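CG4930 (Drosophila melanogaster, PDB 3ISM) inhibits the nuclease EndoG by forming a complex with it, and probably acts more generally as a ribonuclease inhibitor. Local coordinates at residues Arg253-Pro265 with Trp295-Leu308. The protein carries 1 engineered substitution. Residues are numbered along the deposited sequence; the frame is centred on the assembly and turned at random.
Sequences REIIWKLLFDGTP and WIFNLRDEVLTKEL
Arg253 and Trp295 illustrate how a charged side chain can pack through its aliphatic part: the arginine CD lies over one face of the indole, 3.5 Å from the centroid of the five-membered ring. The two side chains run past each other in opposite directions. The guanidinium lies farther out, at most weakly attracted to the ring, and its NH1 is hydrogen-bonded to Tyr280 of helix 267-287. CB of Leu299 lies over the other indole face.

Trp257 also slides past Trp295, the two indoles meeting obliquely with planes at 49°. Its CG is anti to the backbone N (chi1 -154°), which swings the six-membered ring across to the neighbouring helix, where CZ2 meets Glu302 CG at 3.6 Å.

These side chains join helix 238-261 to helix 290-305 in an all-helical unit; over 253-261 and 295-305 the axes run nearly parallel, 6° apart in direction and 11.4 Å at closest approach. Leu299 enters as a knob into a hole formed by Ile256, Trp257, Leu260 and Phe261; its CD1 reaches the edge of the Phe261 ring, 3.6 Å from CE2, in the ring plane. Helix 309-317 adds Phe311 against Leu260 and Val303.

The phenyl ring of Phe261 is sandwiched, with CB of its neighbour Leu260 over one face and Glu302 CG over the opposite face, 3.7 Å from the centroid. The glutamate chain bends at chi2, and its carboxylate stands almost perpendicular to the phenyl plane. At the N-cap position of helix 309-317, Leu308 spreads its two methyls: CD1 touches Phe261 CE1 at 3.7 Å, while CD2 packs against Pro265 CD at 3.8 Å.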
loop_
_atom_site.group_PDB
_atom_site.type_symbol
_atom_site.label_atom_id
_atom_site.label_comp_id
_atom_site.label_asym_id
_atom_site.label_seq_id
_atom_site.Cartn_x
_atom_site.Cartn_y
_atom_site.Cartn_z
ATOM N N ARG C 253 5.433 -6.424 -43.393
ATOM C CA ARG C 253 4.366 -6.589 -44.384
ATOM C C ARG C 253 4.882 -6.605 -45.822
ATOM O O ARG C 253 4.325 -7.308 -46.676
ATOM C CB ARG C 253 3.316 -5.484 -44.243
ATOM C CG ARG C 253 2.576 -5.484 -42.923
ATOM C CD ARG C 253 1.317 -4.643 -42.993
ATOM N NE ARG C 253 1.582 -3.227 -43.238
ATOM C CZ ARG C 253 1.664 -2.301 -42.286
ATOM N NH1 ARG C 253 1.510 -2.632 -41.010
ATOM N NH2 ARG C 253 1.905 -1.039 -42.613
ATOM N N GLU C 254 5.941 -5.830 -46.082
ATOM C CA GLU C 254 6.458 -5.662 -47.446
ATOM C C GLU C 254 7.332 -6.823 -47.948
ATOM O O GLU C 254 7.323 -7.136 -49.142
ATOM C CB GLU C 254 7.181 -4.318 -47.602
ATOM C CG GLU C 254 6.241 -3.114 -47.779
ATOM C CD GLU C 254 5.757 -2.906 -49.223
ATOM O OE1 GLU C 254 5.940 -3.804 -50.078
ATOM O OE2 GLU C 254 5.190 -1.826 -49.505
ATOM N N ILE C 255 8.084 -7.454 -47.045
ATOM C CA ILE C 255 8.875 -8.633 -47.419
ATOM C C ILE C 255 7.978 -9.876 -47.601
ATOM O O ILE C 255 8.225 -10.691 -48.498
ATOM C CB ILE C 255 10.069 -8.890 -46.439
ATOM C CG1 ILE C 255 10.853 -10.150 -46.832
ATOM C CG2 ILE C 255 9.595 -8.973 -45.006
ATOM C CD1 ILE C 255 12.018 -10.488 -45.907
ATOM N N ILE C 256 6.943 -9.999 -46.758
ATOM C CA ILE C 256 5.939 -11.065 -46.875
ATOM C C ILE C 256 5.296 -11.029 -48.270
ATOM O O ILE C 256 5.166 -12.060 -48.932
ATOM C CB ILE C 256 4.846 -10.951 -45.766
ATOM C CG1 ILE C 256 5.437 -11.264 -44.384
ATOM C CG2 ILE C 256 3.664 -11.886 -46.048
ATOM C CD1 ILE C 256 4.508 -10.946 -43.206
ATOM N N TRP C 257 4.927 -9.825 -48.706
ATOM C CA TRP C 257 4.365 -9.593 -50.032
ATOM C C TRP C 257 5.368 -9.907 -51.155
ATOM O O TRP C 257 4.966 -10.299 -52.246
ATOM C CB TRP C 257 3.851 -8.153 -50.155
ATOM C CG TRP C 257 2.745 -7.984 -51.165
ATOM C CD1 TRP C 257 2.880 -7.854 -52.520
ATOM C CD2 TRP C 257 1.337 -7.917 -50.896
ATOM N NE1 TRP C 257 1.648 -7.716 -53.110
ATOM C CE2 TRP C 257 0.682 -7.750 -52.138
ATOM C CE3 TRP C 257 0.564 -7.986 -49.729
ATOM C CZ2 TRP C 257 -0.708 -7.648 -52.246
ATOM C CZ3 TRP C 257 -0.818 -7.882 -49.836
ATOM C CH2 TRP C 257 -1.439 -7.717 -51.088
ATOM N N LYS C 258 6.661 -9.732 -50.884
ATOM C CA LYS C 258 7.709 -10.117 -51.837
ATOM C C LYS C 258 7.872 -11.636 -51.897
ATOM O O LYS C 258 7.809 -12.227 -52.976
ATOM C CB LYS C 258 9.052 -9.457 -51.493
ATOM C CG LYS C 258 9.487 -8.342 -52.441
ATOM C CD LYS C 258 9.088 -6.961 -51.947
ATOM C CE LYS C 258 9.619 -5.875 -52.878
ATOM N NZ LYS C 258 9.519 -4.526 -52.259
ATOM N N LEU C 259 8.065 -12.251 -50.727
ATOM C CA LEU C 259 8.248 -13.702 -50.590
ATOM C C LEU C 259 7.173 -14.516 -51.311
ATOM O O LEU C 259 7.456 -15.565 -51.897
ATOM C CB LEU C 259 8.261 -14.091 -49.106
ATOM C CG LEU C 259 9.539 -13.849 -48.294
ATOM C CD1 LEU C 259 9.207 -13.595 -46.816
ATOM C CD2 LEU C 259 10.519 -15.008 -48.447
ATOM N N LEU C 260 5.945 -14.008 -51.263
ATOM C CA LEU C 260 4.785 -14.697 -51.799
ATOM C C LEU C 260 4.432 -14.301 -53.236
ATOM O O LEU C 260 3.861 -15.104 -53.976
ATOM C CB LEU C 260 3.577 -14.448 -50.888
ATOM C CG LEU C 260 3.553 -15.040 -49.478
ATOM C CD1 LEU C 260 2.336 -14.520 -48.753
ATOM C CD2 LEU C 260 3.555 -16.564 -49.492
ATOM N N PHE C 261 4.757 -13.070 -53.630
ATOM C CA PHE C 261 4.257 -12.530 -54.897
ATOM C C PHE C 261 5.298 -11.960 -55.874
ATOM O O PHE C 261 4.932 -11.253 -56.819
ATOM C CB PHE C 261 3.140 -11.505 -54.642
ATOM C CG PHE C 261 2.060 -12.000 -53.723
ATOM C CD1 PHE C 261 1.232 -13.050 -54.102
ATOM C CD2 PHE C 261 1.872 -11.419 -52.474
ATOM C CE1 PHE C 261 0.235 -13.515 -53.255
ATOM C CE2 PHE C 261 0.876 -11.876 -51.617
ATOM C CZ PHE C 261 0.056 -12.928 -52.007
ATOM N N ASP C 262 6.579 -12.270 -55.666
ATOM C CA ASP C 262 7.617 -11.926 -56.650
ATOM C C ASP C 262 7.477 -12.812 -57.888
ATOM O O ASP C 262 7.851 -12.420 -58.994
ATOM C CB ASP C 262 9.026 -12.061 -56.058
ATOM C CG ASP C 262 9.439 -10.850 -55.224
ATOM O OD1 ASP C 262 8.973 -9.725 -55.512
ATOM O OD2 ASP C 262 10.240 -11.027 -54.279
ATOM N N GLY C 263 6.935 -14.007 -57.673
ATOM C CA GLY C 263 6.590 -14.946 -58.734
ATOM C C GLY C 263 5.697 -16.010 -58.127
ATOM O O GLY C 263 4.749 -15.689 -57.401
ATOM N N THR C 264 5.993 -17.273 -58.418
ATOM C CA THR C 264 5.356 -18.392 -57.729
ATOM C C THR C 264 6.280 -18.830 -56.594
ATOM O O THR C 264 7.388 -19.302 -56.846
ATOM C CB THR C 264 5.070 -19.574 -58.674
ATOM O OG1 THR C 264 4.358 -19.106 -59.824
ATOM C CG2 THR C 264 4.240 -20.640 -57.966
ATOM N N PRO C 265 5.826 -18.665 -55.337
ATOM C CA PRO C 265 6.694 -18.882 -54.179
ATOM C C PRO C 265 7.022 -20.353 -53.928
ATOM O O PRO C 265 6.149 -21.222 -54.037
ATOM C CB PRO C 265 5.884 -18.298 -53.014
ATOM C CG PRO C 265 4.469 -18.396 -53.445
ATOM C CD PRO C 265 4.460 -18.271 -54.945
ATOM N N TRP C 295 -5.090 -5.016 -43.222
ATOM C CA TRP C 295 -4.163 -5.526 -44.242
ATOM C C TRP C 295 -4.249 -7.035 -44.438
ATOM O O TRP C 295 -4.083 -7.520 -45.562
ATOM C CB TRP C 295 -2.726 -5.116 -43.892
ATOM C CG TRP C 295 -1.613 -5.782 -44.686
ATOM C CD1 TRP C 295 -1.083 -5.362 -45.873
ATOM C CD2 TRP C 295 -0.870 -6.957 -44.312
ATOM N NE1 TRP C 295 -0.067 -6.202 -46.266
ATOM C CE2 TRP C 295 0.082 -7.192 -45.331
ATOM C CE3 TRP C 295 -0.921 -7.834 -43.220
ATOM C CZ2 TRP C 295 0.975 -8.268 -45.292
ATOM C CZ3 TRP C 295 -0.031 -8.904 -43.181
ATOM C CH2 TRP C 295 0.905 -9.108 -44.208
ATOM N N ILE C 296 -4.503 -7.777 -43.358
ATOM C CA ILE C 296 -4.526 -9.248 -43.452
ATOM C C ILE C 296 -5.603 -9.748 -44.437
ATOM O O ILE C 296 -5.424 -10.777 -45.099
ATOM C CB ILE C 296 -4.582 -9.945 -42.043
ATOM C CG1 ILE C 296 -4.056 -11.380 -42.107
ATOM C CG2 ILE C 296 -5.984 -9.860 -41.400
ATOM C CD1 ILE C 296 -2.604 -11.502 -42.468
ATOM N N PHE C 297 -6.684 -8.978 -44.559
ATOM C CA PHE C 297 -7.739 -9.216 -45.541
ATOM C C PHE C 297 -7.246 -9.021 -46.969
ATOM O O PHE C 297 -7.621 -9.786 -47.868
ATOM C CB PHE C 297 -8.921 -8.282 -45.292
ATOM C CG PHE C 297 -9.912 -8.805 -44.300
ATOM C CD1 PHE C 297 -10.955 -9.627 -44.709
ATOM C CD2 PHE C 297 -9.817 -8.461 -42.956
ATOM C CE1 PHE C 297 -11.883 -10.108 -43.795
ATOM C CE2 PHE C 297 -10.740 -8.936 -42.027
ATOM C CZ PHE C 297 -11.776 -9.763 -42.448
ATOM N N ASN C 298 -6.421 -7.990 -47.171
ATOM C CA ASN C 298 -5.784 -7.740 -48.470
ATOM C C ASN C 298 -4.839 -8.873 -48.870
ATOM O O ASN C 298 -4.831 -9.300 -50.027
ATOM C CB ASN C 298 -5.018 -6.410 -48.464
ATOM C CG ASN C 298 -5.914 -5.206 -48.204
ATOM O OD1 ASN C 298 -5.592 -4.354 -47.374
ATOM N ND2 ASN C 298 -7.035 -5.126 -48.917
ATOM N N LEU C 299 -4.049 -9.354 -47.908
ATOM C CA LEU C 299 -3.135 -10.465 -48.149
ATOM C C LEU C 299 -3.878 -11.754 -48.502
ATOM O O LEU C 299 -3.494 -12.443 -49.453
ATOM C CB LEU C 299 -2.193 -10.690 -46.968
ATOM C CG LEU C 299 -1.267 -11.912 -47.034
ATOM C CD1 LEU C 299 -0.307 -11.819 -48.204
ATOM C CD2 LEU C 299 -0.494 -12.091 -45.738
ATOM N N ARG C 300 -4.935 -12.063 -47.747
ATOM C CA ARG C 300 -5.780 -13.233 -48.021
ATOM C C ARG C 300 -6.351 -13.221 -49.440
ATOM O O ARG C 300 -6.292 -14.231 -50.144
ATOM C CB ARG C 300 -6.935 -13.327 -47.019
ATOM C CG ARG C 300 -8.016 -14.349 -47.420
ATOM C CD ARG C 300 -9.337 -14.083 -46.738
ATOM N NE ARG C 300 -10.010 -12.929 -47.316
ATOM C CZ ARG C 300 -11.239 -12.535 -46.999
ATOM N NH1 ARG C 300 -11.947 -13.201 -46.095
ATOM N NH2 ARG C 300 -11.759 -11.465 -47.594
ATOM N N ASP C 301 -6.895 -12.072 -49.841
ATOM C CA ASP C 301 -7.476 -11.890 -51.178
ATOM C C ASP C 301 -6.443 -12.078 -52.292
ATOM O O ASP C 301 -6.764 -12.591 -53.365
ATOM C CB ASP C 301 -8.136 -10.508 -51.301
ATOM C CG ASP C 301 -9.379 -10.364 -50.429
ATOM O OD1 ASP C 301 -9.739 -11.330 -49.711
ATOM O OD2 ASP C 301 -9.997 -9.276 -50.456
ATOM N N GLU C 302 -5.207 -11.662 -52.026
ATOM C CA GLU C 302 -4.109 -11.858 -52.968
ATOM C C GLU C 302 -3.593 -13.306 -52.972
ATOM O O GLU C 302 -3.171 -13.815 -54.012
ATOM C CB GLU C 302 -2.977 -10.861 -52.694
ATOM C CG GLU C 302 -2.031 -10.630 -53.883
ATOM C CD GLU C 302 -2.755 -10.247 -55.169
ATOM O OE1 GLU C 302 -3.696 -9.425 -55.115
ATOM O OE2 GLU C 302 -2.372 -10.770 -56.241
ATOM N N VAL C 303 -3.629 -13.959 -51.807
ATOM C CA VAL C 303 -3.293 -15.383 -51.693
ATOM C C VAL C 303 -4.272 -16.218 -52.537
ATOM O O VAL C 303 -3.867 -17.138 -53.260
ATOM C CB VAL C 303 -3.283 -15.857 -50.204
ATOM C CG1 VAL C 303 -3.427 -17.369 -50.093
ATOM C CG2 VAL C 303 -2.013 -15.396 -49.502
ATOM N N LEU C 304 -5.553 -15.858 -52.455
ATOM C CA LEU C 304 -6.619 -16.534 -53.194
ATOM C C LEU C 304 -6.687 -16.167 -54.686
ATOM O O LEU C 304 -7.150 -16.971 -55.500
ATOM C CB LEU C 304 -7.967 -16.284 -52.513
ATOM C CG LEU C 304 -8.096 -16.800 -51.072
ATOM C CD1 LEU C 304 -9.366 -16.279 -50.422
ATOM C CD2 LEU C 304 -8.023 -18.327 -50.977
ATOM N N THR C 305 -6.236 -14.968 -55.055
ATOM C CA THR C 305 -6.184 -14.609 -56.483
ATOM C C THR C 305 -5.017 -15.327 -57.181
ATOM O O THR C 305 -5.154 -15.805 -58.304
ATOM C CB THR C 305 -6.127 -13.076 -56.715
ATOM O OG1 THR C 305 -7.161 -12.434 -55.957
ATOM C CG2 THR C 305 -6.326 -12.734 -58.196
ATOM N N LYS C 306 -3.886 -15.435 -56.488
ATOM C CA LYS C 306 -2.706 -16.131 -57.009
ATOM C C LYS C 306 -2.792 -17.653 -56.856
ATOM O O LYS C 306 -1.873 -18.372 -57.268
ATOM C CB LYS C 306 -1.436 -15.611 -56.322
ATOM C CG LYS C 306 -1.053 -14.189 -56.709
ATOM C CD LYS C 306 -0.047 -14.174 -57.844
ATOM C CE LYS C 306 0.094 -12.783 -58.432
ATOM N NZ LYS C 306 -1.009 -12.477 -59.394
ATOM N N GLU C 307 -3.894 -18.126 -56.265
ATOM C CA GLU C 307 -4.152 -19.555 -56.018
ATOM C C GLU C 307 -3.106 -20.225 -55.125
ATOM O O GLU C 307 -2.715 -21.374 -55.360
ATOM C CB GLU C 307 -4.311 -20.345 -57.327
ATOM C CG GLU C 307 -5.389 -19.822 -58.253
ATOM C CD GLU C 307 -6.077 -20.930 -59.017
ATOM O OE1 GLU C 307 -5.455 -21.529 -59.926
ATOM O OE2 GLU C 307 -7.254 -21.194 -58.700
ATOM N N LEU C 308 -2.669 -19.508 -54.095
ATOM C CA LEU C 308 -1.730 -20.058 -53.126
ATOM C C LEU C 308 -2.494 -20.826 -52.049
ATOM O O LEU C 308 -2.442 -20.491 -50.858
ATOM C CB LEU C 308 -0.858 -18.947 -52.524
ATOM C CG LEU C 308 -0.006 -18.160 -53.533
ATOM C CD1 LEU C 308 0.913 -17.158 -52.826
ATOM C CD2 LEU C 308 0.802 -19.088 -54.459
#